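Local atomic coordinates of carboxyl esterase NP (Bacillus subtilis, PDB entry 4CCW), a protein that catalyses the hydrolysis of carboxylic esters to an alcohol and a carboxylate, and has the alpha/beta hydrolase fold. Residues 8-13 against 204-209; 26-31 against 45-50; 62-67 against 198-203. All blocks are in the same frame, centred on the assembly; numbering follows the deposited sequence.

Contact 1: residues 8-13 against 204-209; sequences PELSDN and VMWQDG
The indole of W206 meets L10 obliquely: methyl CD2 of L10 lies 3.4 Å from W206 CZ2, and the two side chains cross at about a right angle. At the ring's edge, in its plane, lie D208 OD1 and a water that accepts from W206 NE1 (3.1 Å) and from S11 N (3.2 Å). With CG anti to the backbone N (chi1 -178°), the indole extends alongside residues 10-13, at the start of helix 12-24, where its CD1 packs 4.0 Å from N13 CB. Beside it, S11 OG donates to D208 OD1 at 2.7 Å, on the syn side of the carboxylate and 28° out of its plane. A second water accepts from N13 ND2 (2.8 Å) and from Q207 N (2.8 Å). Replacing W206 by an alanine would probably open a gap beside L10 CD2, although I15 and Y18 still touch L10, and is likely to leave the bridging water without its indole donor. S11 OG also bonds G14 N, which makes S11 the N-cap of helix 12-24. The contact thus docks a capped helix start on the chain leaving the C-terminal end of helix 194-205, at the protein surface.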
ATOM      1  N   PRO A   8       1.641 -14.599 -23.911  1.00 83.52           N
ATOM      2  CA  PRO A   8       0.861 -14.596 -22.681  1.00 76.96           C
ATOM      3  C   PRO A   8       0.749 -15.990 -22.076  1.00 75.05           C
ATOM      4  O   PRO A   8       0.977 -16.981 -22.776  1.00 78.07           O
ATOM      5  CB  PRO A   8      -0.528 -14.128 -23.145  1.00 75.78           C
ATOM      6  CG  PRO A   8      -0.344 -13.548 -24.518  1.00 80.12           C
ATOM      7  CD  PRO A   8       1.101 -13.660 -24.906  1.00 85.38           C
ATOM      8  N   GLU A   9       0.431 -16.054 -20.780  1.00 70.28           N
ATOM      9  CA  GLU A   9       0.002 -17.299 -20.123  1.00 67.33           C
ATOM     10  C   GLU A   9      -0.585 -17.085 -18.719  1.00 62.17           C
ATOM     11  O   GLU A   9       0.070 -17.341 -17.702  1.00 63.66           O
ATOM     12  CB  GLU A   9       1.106 -18.367 -20.104  1.00 71.18           C
ATOM     13  CG  GLU A   9       0.585 -19.790 -19.917  1.00 70.92           C
ATOM     14  CD  GLU A   9      -0.510 -20.171 -20.908  1.00 70.80           C
ATOM     15  OE1 GLU A   9      -1.674 -19.754 -20.716  1.00 67.54           O
ATOM     16  OE2 GLU A   9      -0.210 -20.902 -21.877  1.00 73.46           O
ATOM     17  N   LEU A  10      -1.827 -16.608 -18.693  1.00 56.75           N
ATOM     18  CA  LEU A  10      -2.616 -16.496 -17.476  1.00 51.65           C
ATOM     19  C   LEU A  10      -3.538 -17.699 -17.334  1.00 49.02           C
ATOM     20  O   LEU A  10      -4.176 -18.108 -18.299  1.00 49.36           O
ATOM     21  CB  LEU A  10      -3.461 -15.214 -17.501  1.00 49.88           C
ATOM     22  CG  LEU A  10      -2.872 -13.926 -16.915  1.00 50.04           C
ATOM     23  CD1 LEU A  10      -3.669 -12.707 -17.351  1.00 49.10           C
ATOM     24  CD2 LEU A  10      -2.816 -14.001 -15.403  1.00 48.25           C
ATOM     25  N   SER A  11      -3.627 -18.250 -16.124  1.00 46.93           N
ATOM     26  CA  SER A  11      -4.586 -19.321 -15.848  1.00 45.57           C
ATOM     27  C   SER A  11      -6.022 -18.788 -15.915  1.00 42.77           C
ATOM     28  O   SER A  11      -6.233 -17.573 -15.966  1.00 40.59           O
ATOM     29  CB  SER A  11      -4.304 -19.964 -14.486  1.00 45.34           C
ATOM     30  OG  SER A  11      -4.628 -19.094 -13.411  1.00 43.89           O
ATOM     31  N   ASP A  12      -7.006 -19.691 -15.923  1.00 42.32           N
ATOM     32  CA  ASP A  12      -8.415 -19.285 -15.820  1.00 41.16           C
ATOM     33  C   ASP A  12      -8.680 -18.411 -14.569  1.00 38.67           C
ATOM     34  O   ASP A  12      -9.442 -17.440 -14.630  1.00 37.37           O
ATOM     35  CB  ASP A  12      -9.337 -20.506 -15.828  1.00 43.92           C
ATOM     36  CG  ASP A  12      -9.253 -21.309 -17.128  1.00 46.33           C
ATOM     37  OD1 ASP A  12      -8.545 -20.901 -18.074  1.00 46.25           O
ATOM     38  OD2 ASP A  12      -9.920 -22.357 -17.205  1.00 49.45           O
ATOM     39  N   ASN A  13      -8.043 -18.746 -13.451  1.00 38.24           N
ATOM     40  CA  ASN A  13      -8.171 -17.944 -12.225  1.00 36.96           C
ATOM     41  C   ASN A  13      -7.521 -16.574 -12.352  1.00 34.98           C
ATOM     42  O   ASN A  13      -7.982 -15.600 -11.753  1.00 33.72           O
ATOM     43  CB  ASN A  13      -7.611 -18.698 -11.015  1.00 39.49           C
ATOM     44  CG  ASN A  13      -8.512 -19.839 -10.576  1.00 42.21           C
ATOM     45  OD1 ASN A  13      -9.577 -20.059 -11.156  1.00 44.40           O
ATOM     46  ND2 ASN A  13      -8.092 -20.570  -9.554  1.00 44.50           N
ATOM     47  N   VAL A 204      -7.461 -13.956  -3.989  1.00 30.99           N
ATOM     48  CA  VAL A 204      -7.164 -15.058  -3.077  1.00 32.87           C
ATOM     49  C   VAL A 204      -7.299 -16.415  -3.782  1.00 34.76           C
ATOM     50  O   VAL A 204      -6.498 -17.320  -3.549  1.00 35.82           O
ATOM     51  CB  VAL A 204      -8.041 -14.994  -1.808  1.00 33.91           C
ATOM     52  CG1 VAL A 204      -7.875 -16.241  -0.964  1.00 36.84           C
ATOM     53  CG2 VAL A 204      -7.683 -13.746  -0.996  1.00 33.04           C
ATOM     54  N   MET A 205      -8.290 -16.529  -4.665  1.00 36.14           N
ATOM     55  CA  MET A 205      -8.503 -17.762  -5.429  1.00 39.78           C
ATOM     56  C   MET A 205      -7.440 -17.979  -6.518  1.00 38.89           C
ATOM     57  O   MET A 205      -7.229 -19.115  -6.963  1.00 41.00           O
ATOM     58  CB  MET A 205      -9.922 -17.799  -6.015  1.00 43.15           C
ATOM     59  CG  MET A 205     -11.027 -17.886  -4.966  1.00 47.78           C
ATOM     60  SD  MET A 205     -12.694 -17.579  -5.605  1.00 55.27           S
ATOM     61  CE  MET A 205     -13.710 -18.182  -4.260  1.00 56.91           C
ATOM     62  N   TRP A 206      -6.769 -16.906  -6.934  1.00 49.34           N
ATOM     63  CA  TRP A 206      -5.703 -16.998  -7.934  1.00 48.43           C
ATOM     64  C   TRP A 206      -4.392 -17.359  -7.286  1.00 50.22           C
ATOM     65  O   TRP A 206      -3.673 -16.498  -6.766  1.00 47.67           O
ATOM     66  CB  TRP A 206      -5.601 -15.698  -8.742  1.00 45.72           C
ATOM     67  CG  TRP A 206      -4.556 -15.711  -9.834  1.00 48.01           C
ATOM     68  CD1 TRP A 206      -4.116 -16.800 -10.587  1.00 52.35           C
ATOM     69  CD2 TRP A 206      -3.802 -14.562 -10.354  1.00 50.01           C
ATOM     70  NE1 TRP A 206      -3.161 -16.415 -11.491  1.00 57.21           N
ATOM     71  CE2 TRP A 206      -2.932 -15.089 -11.413  1.00 56.18           C
ATOM     72  CE3 TRP A 206      -3.768 -13.203 -10.068  1.00 50.45           C
ATOM     73  CZ2 TRP A 206      -2.065 -14.273 -12.127  1.00 62.64           C
ATOM     74  CZ3 TRP A 206      -2.888 -12.388 -10.795  1.00 56.63           C
ATOM     75  CH2 TRP A 206      -2.060 -12.912 -11.800  1.00 62.64           C
ATOM     76  N   GLN A 207      -4.073 -18.653  -7.324  1.00 55.92           N
ATOM     77  CA  GLN A 207      -2.948 -19.205  -6.563  1.00 60.01           C
ATOM     78  C   GLN A 207      -1.869 -19.862  -7.425  1.00 66.53           C
ATOM     79  O   GLN A 207      -0.807 -20.237  -6.919  1.00 70.18           O
ATOM     80  CB  GLN A 207      -3.462 -20.203  -5.519  1.00 65.84           C
ATOM     81  CG  GLN A 207      -4.394 -19.586  -4.486  1.00 64.00           C
ATOM     82  CD  GLN A 207      -5.012 -20.611  -3.559  1.00 73.65           C
ATOM     83  OE1 GLN A 207      -6.227 -20.820  -3.566  1.00 77.77           O
ATOM     84  NE2 GLN A 207      -4.174 -21.260  -2.754  1.00 79.65           N
ATOM     85  N   ASP A 208      -2.141 -19.996  -8.720  1.00 70.06           N
ATOM     86  CA  ASP A 208      -1.223 -20.681  -9.632  1.00 80.58           C
ATOM     87  C   ASP A 208      -0.402 -19.728 -10.507  1.00 81.86           C
ATOM     88  O   ASP A 208       0.170 -20.137 -11.524  1.00 92.29           O
ATOM     89  CB  ASP A 208      -1.969 -21.724 -10.482  1.00 88.40           C
ATOM     90  CG  ASP A 208      -3.183 -21.151 -11.216  1.00 82.74           C
ATOM     91  OD1 ASP A 208      -3.397 -19.922 -11.197  1.00 73.48           O
ATOM     92  OD2 ASP A 208      -3.931 -21.952 -11.824  1.00 88.39           O
ATOM     93  N   GLY A 209      -0.347 -18.462 -10.098  1.00 74.42           N
ATOM     94  CA  GLY A 209       0.439 -17.455 -10.801  1.00 78.53           C
ATOM     95  C   GLY A 209       1.834 -17.342 -10.219  1.00 82.25           C
ATOM     96  O   GLY A 209       2.408 -18.335  -9.760  1.00 86.22           O
TER
HETATM   97  O   HOH W   1      -1.539 -17.287 -13.947  1.00 35.66           O
HETATM   98  O   HOH W   2      -5.356 -20.567  -8.894  1.00 34.82           O
HETATM   99  O   HOH W   3      -6.953 -21.428 -12.955  1.00 39.43           O

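Contact 2: residues 26-31 against 45-50; sequences SLWPVR and HVIASG
W28 and I47 cross obliquely, and methyl CG2 of I47 sits over one face of the indole, displaced toward its rim. The CH-pi geometry supports this reading: I47 CG2 is 4.2 Å from the centroid of the six-membered ring of W28, 25° off the ring normal. S49, two residues further along the same strand, approaches from a different direction, at the indole's edge. W28 NE1 donates to S49 OG over 2.9 Å with an N-H...O angle of 158°, and the acceptor stays close to the ring plane. Setting OG beside its own backbone N (chi1 -47°) brings the S49 hydroxyl to the N-H. V30 CG1 packs 3.9 Å from S49 CB, and at the end of the strand a water bridges the backbones, donating to R31 O (2.6 Å) and accepting from G50 N (2.9 Å). Further apolar cover for W28 comes from I74 of helix 74-80 and A85 of strand 82-86. The contact therefore joins the loop between helix 12-24 and strand 32-39 to strand 42-49 of the sheet. One directed bond in the plane and one methyl over the face together help to set the tilt of the indole, and the buried N-H of W28 has its acceptor in S49.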
ATOM      1  N   SER A  26     -14.112   0.717 -12.250  1.00 56.92           N
ATOM      2  CA  SER A  26     -15.324   1.494 -12.494  1.00 59.44           C
ATOM      3  C   SER A  26     -15.786   2.256 -11.243  1.00 58.13           C
ATOM      4  O   SER A  26     -16.665   3.121 -11.334  1.00 60.36           O
ATOM      5  CB  SER A  26     -16.447   0.602 -13.035  1.00 63.01           C
ATOM      6  OG  SER A  26     -16.999  -0.206 -12.010  1.00 64.32           O
ATOM      7  N   LEU A  27     -15.196   1.925 -10.091  1.00 55.87           N
ATOM      8  CA  LEU A  27     -15.437   2.647  -8.836  1.00 54.90           C
ATOM      9  C   LEU A  27     -14.593   3.924  -8.715  1.00 53.26           C
ATOM     10  O   LEU A  27     -14.742   4.687  -7.742  1.00 54.06           O
ATOM     11  CB  LEU A  27     -15.179   1.748  -7.620  1.00 54.36           C
ATOM     12  CG  LEU A  27     -15.871   0.384  -7.504  1.00 56.26           C
ATOM     13  CD1 LEU A  27     -15.330  -0.380  -6.301  1.00 56.39           C
ATOM     14  CD2 LEU A  27     -17.388   0.514  -7.436  1.00 58.58           C
ATOM     15  N   TRP A  28     -13.702   4.132  -9.697  1.00 51.98           N
ATOM     16  CA  TRP A  28     -12.835   5.306  -9.767  1.00 51.65           C
ATOM     17  C   TRP A  28     -13.663   6.475 -10.254  1.00 53.30           C
ATOM     18  O   TRP A  28     -14.168   6.443 -11.384  1.00 55.04           O
ATOM     19  CB  TRP A  28     -11.718   5.024 -10.759  1.00 50.85           C
ATOM     20  CG  TRP A  28     -10.361   5.595 -10.440  1.00 49.90           C
ATOM     21  CD1 TRP A  28      -9.812   6.797 -10.893  1.00 50.50           C
ATOM     22  CD2 TRP A  28      -9.303   4.975  -9.624  1.00 48.07           C
ATOM     23  NE1 TRP A  28      -8.538   6.963 -10.413  1.00 49.83           N
ATOM     24  CE2 TRP A  28      -8.171   5.906  -9.644  1.00 48.35           C
ATOM     25  CE3 TRP A  28      -9.190   3.790  -8.900  1.00 47.85           C
ATOM     26  CZ2 TRP A  28      -6.989   5.642  -8.965  1.00 47.88           C
ATOM     27  CZ3 TRP A  28      -7.996   3.535  -8.216  1.00 47.15           C
ATOM     28  CH2 TRP A  28      -6.921   4.439  -8.249  1.00 47.18           C
ATOM     29  N   PRO A  29     -13.835   7.521  -9.416  1.00 54.21           N
ATOM     30  CA  PRO A  29     -14.762   8.609  -9.779  1.00 57.12           C
ATOM     31  C   PRO A  29     -14.125   9.756 -10.560  1.00 58.66           C
ATOM     32  O   PRO A  29     -14.706  10.845 -10.646  1.00 61.09           O
ATOM     33  CB  PRO A  29     -15.244   9.109  -8.419  1.00 58.30           C
ATOM     34  CG  PRO A  29     -14.095   8.855  -7.506  1.00 56.90           C
ATOM     35  CD  PRO A  29     -13.266   7.724  -8.071  1.00 54.39           C
ATOM     36  N   VAL A  30     -12.948   9.516 -11.127  1.00 57.85           N
ATOM     37  CA  VAL A  30     -12.260  10.529 -11.922  1.00 60.29           C
ATOM     38  C   VAL A  30     -11.614   9.877 -13.149  1.00 60.14           C
ATOM     39  O   VAL A  30     -11.432   8.664 -13.179  1.00 58.46           O
ATOM     40  CB  VAL A  30     -11.240  11.318 -11.060  1.00 60.96           C
ATOM     41  CG1 VAL A  30      -9.966  10.512 -10.818  1.00 57.99           C
ATOM     42  CG2 VAL A  30     -10.923  12.663 -11.692  1.00 65.42           C
ATOM     43  N   ARG A  31     -11.294  10.672 -14.168  1.00 63.15           N
ATOM     44  CA  ARG A  31     -10.646  10.142 -15.366  1.00 63.98           C
ATOM     45  C   ARG A  31      -9.267   9.585 -15.026  1.00 61.24           C
ATOM     46  O   ARG A  31      -8.459  10.248 -14.371  1.00 61.38           O
ATOM     47  CB  ARG A  31     -10.517  11.209 -16.458  1.00 68.36           C
ATOM     48  CG  ARG A  31     -10.662  10.636 -17.861  1.00 71.18           C
ATOM     49  CD  ARG A  31      -9.969  11.455 -18.943  1.00 75.81           C
ATOM     50  NE  ARG A  31     -10.184  12.898 -18.827  1.00 79.34           N
ATOM     51  CZ  ARG A  31      -9.210  13.794 -18.670  1.00 81.04           C
ATOM     52  NH1 ARG A  31      -7.940  13.407 -18.614  1.00 79.63           N
ATOM     53  NH2 ARG A  31      -9.504  15.081 -18.574  1.00 84.55           N
ATOM     54  N   HIS A  45       2.231  -2.128 -13.188  1.00 33.87           N
ATOM     55  CA  HIS A  45       0.972  -1.506 -13.553  1.00 33.55           C
ATOM     56  C   HIS A  45       0.753  -0.239 -12.767  1.00 32.66           C
ATOM     57  O   HIS A  45       0.996  -0.188 -11.552  1.00 30.77           O
ATOM     58  CB  HIS A  45      -0.169  -2.505 -13.357  1.00 34.35           C
ATOM     59  CG  HIS A  45      -1.483  -2.051 -13.936  1.00 35.14           C
ATOM     60  ND1 HIS A  45      -2.445  -1.479 -13.187  1.00 35.60           N
ATOM     61  CD2 HIS A  45      -1.970  -2.091 -15.235  1.00 37.32           C
ATOM     62  CE1 HIS A  45      -3.493  -1.162 -13.974  1.00 35.98           C
ATOM     63  NE2 HIS A  45      -3.202  -1.541 -15.223  1.00 37.77           N
ATOM     64  N   VAL A  46       0.332   0.808 -13.470  1.00 32.69           N
ATOM     65  CA  VAL A  46       0.115   2.126 -12.871  1.00 32.26           C
ATOM     66  C   VAL A  46      -1.216   2.695 -13.347  1.00 33.47           C
ATOM     67  O   VAL A  46      -1.585   2.562 -14.524  1.00 33.82           O
ATOM     68  CB  VAL A  46       1.255   3.120 -13.231  1.00 32.55           C
ATOM     69  CG1 VAL A  46       1.067   4.467 -12.531  1.00 32.36           C
ATOM     70  CG2 VAL A  46       2.612   2.553 -12.863  1.00 32.26           C
ATOM     71  N   ILE A  47      -1.934   3.319 -12.418  1.00 33.49           N
ATOM     72  CA  ILE A  47      -3.132   4.094 -12.729  1.00 34.59           C
ATOM     73  C   ILE A  47      -2.846   5.577 -12.438  1.00 34.32           C
ATOM     74  O   ILE A  47      -2.542   5.947 -11.299  1.00 33.94           O
ATOM     75  CB  ILE A  47      -4.333   3.619 -11.890  1.00 34.32           C
ATOM     76  CG1 ILE A  47      -4.516   2.106 -12.035  1.00 34.96           C
ATOM     77  CG2 ILE A  47      -5.599   4.346 -12.315  1.00 35.54           C
ATOM     78  CD1 ILE A  47      -5.266   1.466 -10.894  1.00 34.61           C
ATOM     79  N   ALA A  48      -2.919   6.422 -13.470  1.00 35.00           N
ATOM     80  CA  ALA A  48      -2.670   7.858 -13.317  1.00 34.80           C
ATOM     81  C   ALA A  48      -3.961   8.661 -13.362  1.00 35.76           C
ATOM     82  O   ALA A  48      -4.830   8.402 -14.190  1.00 36.49           O
ATOM     83  CB  ALA A  48      -1.700   8.360 -14.381  1.00 35.48           C
ATOM     84  N   SER A  49      -4.064   9.635 -12.464  1.00 35.62           N
ATOM     85  CA  SER A  49      -5.191  10.560 -12.401  1.00 36.97           C
ATOM     86  C   SER A  49      -4.664  11.958 -12.088  1.00 36.90           C
ATOM     87  O   SER A  49      -3.549  12.108 -11.590  1.00 36.88           O
ATOM     88  CB  SER A  49      -6.148  10.141 -11.281  1.00 37.12           C
ATOM     89  OG  SER A  49      -6.424   8.760 -11.313  1.00 38.92           O
ATOM     90  N   GLY A  50      -5.473  12.982 -12.347  1.00 37.65           N
ATOM     91  CA  GLY A  50      -5.110  14.343 -11.954  1.00 37.60           C
ATOM     92  C   GLY A  50      -4.393  15.116 -13.045  1.00 38.55           C
ATOM     93  O   GLY A  50      -3.978  14.529 -14.050  1.00 38.19           O
TER
HETATM   94  O   HOH W   4      -8.168  12.607 -13.399  1.00 38.92           O

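Contact 3: residues 62-67 against 198-203. With VKC ((2-hydroxyethoxy)acetic acid), chain B.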
ATOM      1  N   GLY A  62      -2.321  -1.468   0.117  1.00 23.40           N
ATOM      2  CA  GLY A  62      -2.125  -2.522   1.131  1.00 23.57           C
ATOM      3  C   GLY A  62      -1.997  -3.905   0.519  1.00 24.69           C
ATOM      4  O   GLY A  62      -2.397  -4.113  -0.625  1.00 24.94           O
ATOM      5  N   ALA A  63      -1.446  -4.853   1.274  1.00 24.55           N
ATOM      6  CA  ALA A  63      -1.235  -6.218   0.762  1.00 25.35           C
ATOM      7  C   ALA A  63      -2.521  -6.825   0.212  1.00 25.54           C
ATOM      8  O   ALA A  63      -3.570  -6.722   0.835  1.00 25.95           O
ATOM      9  CB  ALA A  63      -0.650  -7.137   1.839  1.00 26.61           C
ATOM     10  N   LEU A  64      -2.413  -7.431  -0.968  1.00 25.83           N
ATOM     11  CA  LEU A  64      -3.476  -8.245  -1.591  1.00 27.05           C
ATOM     12  C   LEU A  64      -4.654  -7.440  -2.155  1.00 27.25           C
ATOM     13  O   LEU A  64      -5.559  -8.019  -2.772  1.00 28.13           O
ATOM     14  CB  LEU A  64      -3.989  -9.334  -0.636  1.00 28.11           C
ATOM     15  CG  LEU A  64      -2.982 -10.245   0.073  1.00 28.33           C
ATOM     16  CD1 LEU A  64      -3.769 -11.239   0.910  1.00 30.44           C
ATOM     17  CD2 LEU A  64      -2.048 -10.959  -0.900  1.00 29.19           C
ATOM     18  N   PHE A  65      -4.615  -6.118  -1.965  1.00 26.67           N
ATOM     19  CA  PHE A  65      -5.739  -5.234  -2.286  1.00 27.10           C
ATOM     20  C   PHE A  65      -5.640  -4.574  -3.669  1.00 27.33           C
ATOM     21  O   PHE A  65      -6.655  -4.196  -4.240  1.00 28.14           O
ATOM     22  CB  PHE A  65      -5.880  -4.143  -1.205  1.00 26.69           C
ATOM     23  CG  PHE A  65      -6.762  -4.524  -0.040  1.00 28.20           C
ATOM     24  CD1 PHE A  65      -6.961  -5.856   0.318  1.00 29.07           C
ATOM     25  CD2 PHE A  65      -7.400  -3.531   0.709  1.00 29.14           C
ATOM     26  CE1 PHE A  65      -7.774  -6.189   1.396  1.00 30.52           C
ATOM     27  CE2 PHE A  65      -8.220  -3.860   1.779  1.00 30.18           C
ATOM     28  CZ  PHE A  65      -8.398  -5.189   2.130  1.00 30.98           C
ATOM     29  N   SER A  66      -4.420  -4.451  -4.190  1.00 27.32           N
ATOM     30  CA  SER A  66      -4.108  -3.713  -5.439  1.00 27.40           C
ATOM     31  C   SER A  66      -4.352  -2.201  -5.367  1.00 26.95           C
ATOM     32  O   SER A  66      -4.916  -1.677  -4.397  1.00 26.23           O
ATOM     33  CB  SER A  66      -4.836  -4.313  -6.669  1.00 28.42           C
ATOM     34  OG  SER A  66      -6.152  -3.800  -6.792  1.00 28.47           O
ATOM     35  N   SER A  67      -3.969  -1.506  -6.439  1.00 27.17           N
ATOM     36  CA  SER A  67      -4.170  -0.068  -6.555  1.00 27.54           C
ATOM     37  C   SER A  67      -5.636   0.352  -6.634  1.00 27.93           C
ATOM     38  O   SER A  67      -5.961   1.522  -6.424  1.00 28.38           O
ATOM     39  CB  SER A  67      -3.433   0.454  -7.781  1.00 28.15           C
ATOM     40  OG  SER A  67      -2.042   0.420  -7.556  1.00 29.03           O
ATOM     41  N   LYS A 198     -15.283  -8.605  -4.327  1.00 33.97           N
ATOM     42  CA  LYS A 198     -15.241  -9.629  -5.370  1.00 34.94           C
ATOM     43  C   LYS A 198     -13.842  -9.776  -5.959  1.00 33.38           C
ATOM     44  O   LYS A 198     -13.387 -10.896  -6.206  1.00 33.54           O
ATOM     45  CB  LYS A 198     -16.251  -9.339  -6.490  1.00 37.18           C
ATOM     46  CG  LYS A 198     -17.656  -9.858  -6.227  1.00 40.34           C
ATOM     47  CD  LYS A 198     -18.530  -9.668  -7.459  1.00 43.43           C
ATOM     48  CE  LYS A 198     -19.905 -10.300  -7.285  1.00 47.15           C
ATOM     49  NZ  LYS A 198     -20.613 -10.471  -8.585  1.00 51.32           N
ATOM     50  N   GLN A 199     -13.169  -8.643  -6.179  1.00 32.08           N
ATOM     51  CA  GLN A 199     -11.790  -8.642  -6.666  1.00 31.29           C
ATOM     52  C   GLN A 199     -10.821  -9.240  -5.648  1.00 30.57           C
ATOM     53  O   GLN A 199      -9.924 -10.010  -6.000  1.00 30.58           O
ATOM     54  CB  GLN A 199     -11.345  -7.226  -7.067  1.00 31.47           C
ATOM     55  CG  GLN A 199      -9.912  -7.155  -7.587  1.00 31.57           C
ATOM     56  CD  GLN A 199      -9.325  -5.755  -7.576  1.00 32.30           C
ATOM     57  OE1 GLN A 199     -10.023  -4.774  -7.348  1.00 32.94           O
ATOM     58  NE2 GLN A 199      -8.035  -5.662  -7.840  1.00 32.49           N
ATOM     59  N   PHE A 200     -10.991  -8.865  -4.387  1.00 29.65           N
ATOM     60  CA  PHE A 200     -10.125  -9.363  -3.327  1.00 29.73           C
ATOM     61  C   PHE A 200     -10.261 -10.890  -3.241  1.00 30.16           C
ATOM     62  O   PHE A 200      -9.259 -11.603  -3.165  1.00 29.93           O
ATOM     63  CB  PHE A 200     -10.454  -8.673  -1.996  1.00 29.90           C
ATOM     64  CG  PHE A 200      -9.719  -9.241  -0.817  1.00 30.27           C
ATOM     65  CD1 PHE A 200      -8.337  -9.101  -0.702  1.00 30.34           C
ATOM     66  CD2 PHE A 200     -10.410  -9.893   0.202  1.00 32.06           C
ATOM     67  CE1 PHE A 200      -7.656  -9.623   0.385  1.00 31.38           C
ATOM     68  CE2 PHE A 200      -9.736 -10.415   1.293  1.00 33.66           C
ATOM     69  CZ  PHE A 200      -8.354 -10.276   1.392  1.00 33.53           C
ATOM     70  N   GLN A 201     -11.499 -11.377  -3.290  1.00 31.40           N
ATOM     71  CA  GLN A 201     -11.776 -12.808  -3.296  1.00 33.92           C
ATOM     72  C   GLN A 201     -11.110 -13.504  -4.487  1.00 33.37           C
ATOM     73  O   GLN A 201     -10.496 -14.572  -4.323  1.00 33.95           O
ATOM     74  CB  GLN A 201     -13.293 -13.059  -3.313  1.00 37.29           C
ATOM     75  CG  GLN A 201     -14.030 -12.502  -2.099  1.00 39.91           C
ATOM     76  CD  GLN A 201     -15.505 -12.875  -2.063  1.00 43.81           C
ATOM     77  OE1 GLN A 201     -16.319 -12.331  -2.819  1.00 46.01           O
ATOM     78  NE2 GLN A 201     -15.861 -13.788  -1.168  1.00 47.29           N
ATOM     79  N   ALA A 202     -11.227 -12.901  -5.675  1.00 32.34           N
ATOM     80  CA  ALA A 202     -10.688 -13.513  -6.894  1.00 32.77           C
ATOM     81  C   ALA A 202      -9.165 -13.562  -6.819  1.00 31.45           C
ATOM     82  O   ALA A 202      -8.541 -14.525  -7.273  1.00 32.31           O
ATOM     83  CB  ALA A 202     -11.174 -12.788  -8.150  1.00 33.23           C
ATOM     84  N   GLY A 203      -8.581 -12.547  -6.184  1.00 29.87           N
ATOM     85  CA  GLY A 203      -7.154 -12.529  -5.918  1.00 29.81           C
ATOM     86  C   GLY A 203      -6.725 -13.707  -5.075  1.00 30.83           C
ATOM     87  O   GLY A 203      -5.759 -14.393  -5.413  1.00 31.62           O
TER
HETATM   88  C   VKC B1294      -3.844  -7.122   4.114  1.00 48.38           C
HETATM   89  O   VKC B1294      -3.141  -6.789   5.092  1.00 55.14           O
HETATM   90  CA  VKC B1294      -3.758  -8.543   3.608  1.00 46.98           C
HETATM   91  CD  VKC B1294      -1.210 -11.072   3.604  1.00 47.16           C
HETATM   92  CG  VKC B1294      -2.511 -10.497   4.167  1.00 45.96           C
HETATM   93  OAD VKC B1294      -2.497  -9.090   3.982  1.00 48.25           O
HETATM   94  OE1 VKC B1294      -1.442 -12.365   3.024  1.00 52.15           O
HETATM   95  OXT VKC B1294      -4.611  -6.318   3.541  1.00 50.04           O
HETATM   96  O   HOH W   5      -6.433 -10.840  -3.243  1.00 25.99           O
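The backbones of F65 and F200 come within 6.1 Å at their CA atoms, where residues 62-67 turn past helix 194-205 with positive phi at L64 and S66. The two phenyl rings form an offset edge-to-face pair: the CE1 edge of F65 points at the face of F200, with centroids 5.2 Å apart and planes at 76°. F200 reaches this position with CG anti to its backbone N (chi1 173°), which also lays its CE1 against L64 CB at 3.8 Å. A water donates to both L64 O and F200 O, tying loop to helix. Q199, extended beyond CG, gives an N-H from NE2 to S66 OG (2.8 Å), bent to 137° and tilted from the amide plane. S66 OG in turn donates to F65 O at 2.6 Å, while Q199 NE2 also bonds Y17 OH and Q199 OE1 bonds T68 OG1 and S24 OG. The bound (2-hydroxyethoxy)acetic acid has its OXT over one face of F65, displaced toward the rim, and its OE1 3.3 Å from L64 CD1. A63 N bonds S129 OG, consistent with an oxyanion-hole loop beside a nucleophile elbow. The chemistry implies a pocket wall in which F65 is backed by F200, with a buried polar network through S66 and Q199 alongside.

Overall arrangement
Contacts 1 and 3 share helix 194-205 and have centres about 14 Å apart; K92 NZ spans their junction, bonding both G203 O and W206 O. Contact 2 lies about 16 Å from contact 3, centre to centre, yet touches it directly: W28 CZ3 packs 3.4 Å from S67 O, and I47 CD1 is 3.8 Å from S67 CB. Contacts 1 and 2, with centres about 24 Å apart, do not meet. Contact 3 holds the pocket residues A63, L64 and F65, and its F65 side chain is about 7 Å from that of H273, the probable catalytic proton acceptor. Contacts 1 and 2 lie away from the site; the W206 side chain of contact 1 is about 13 Å from the bound ligand.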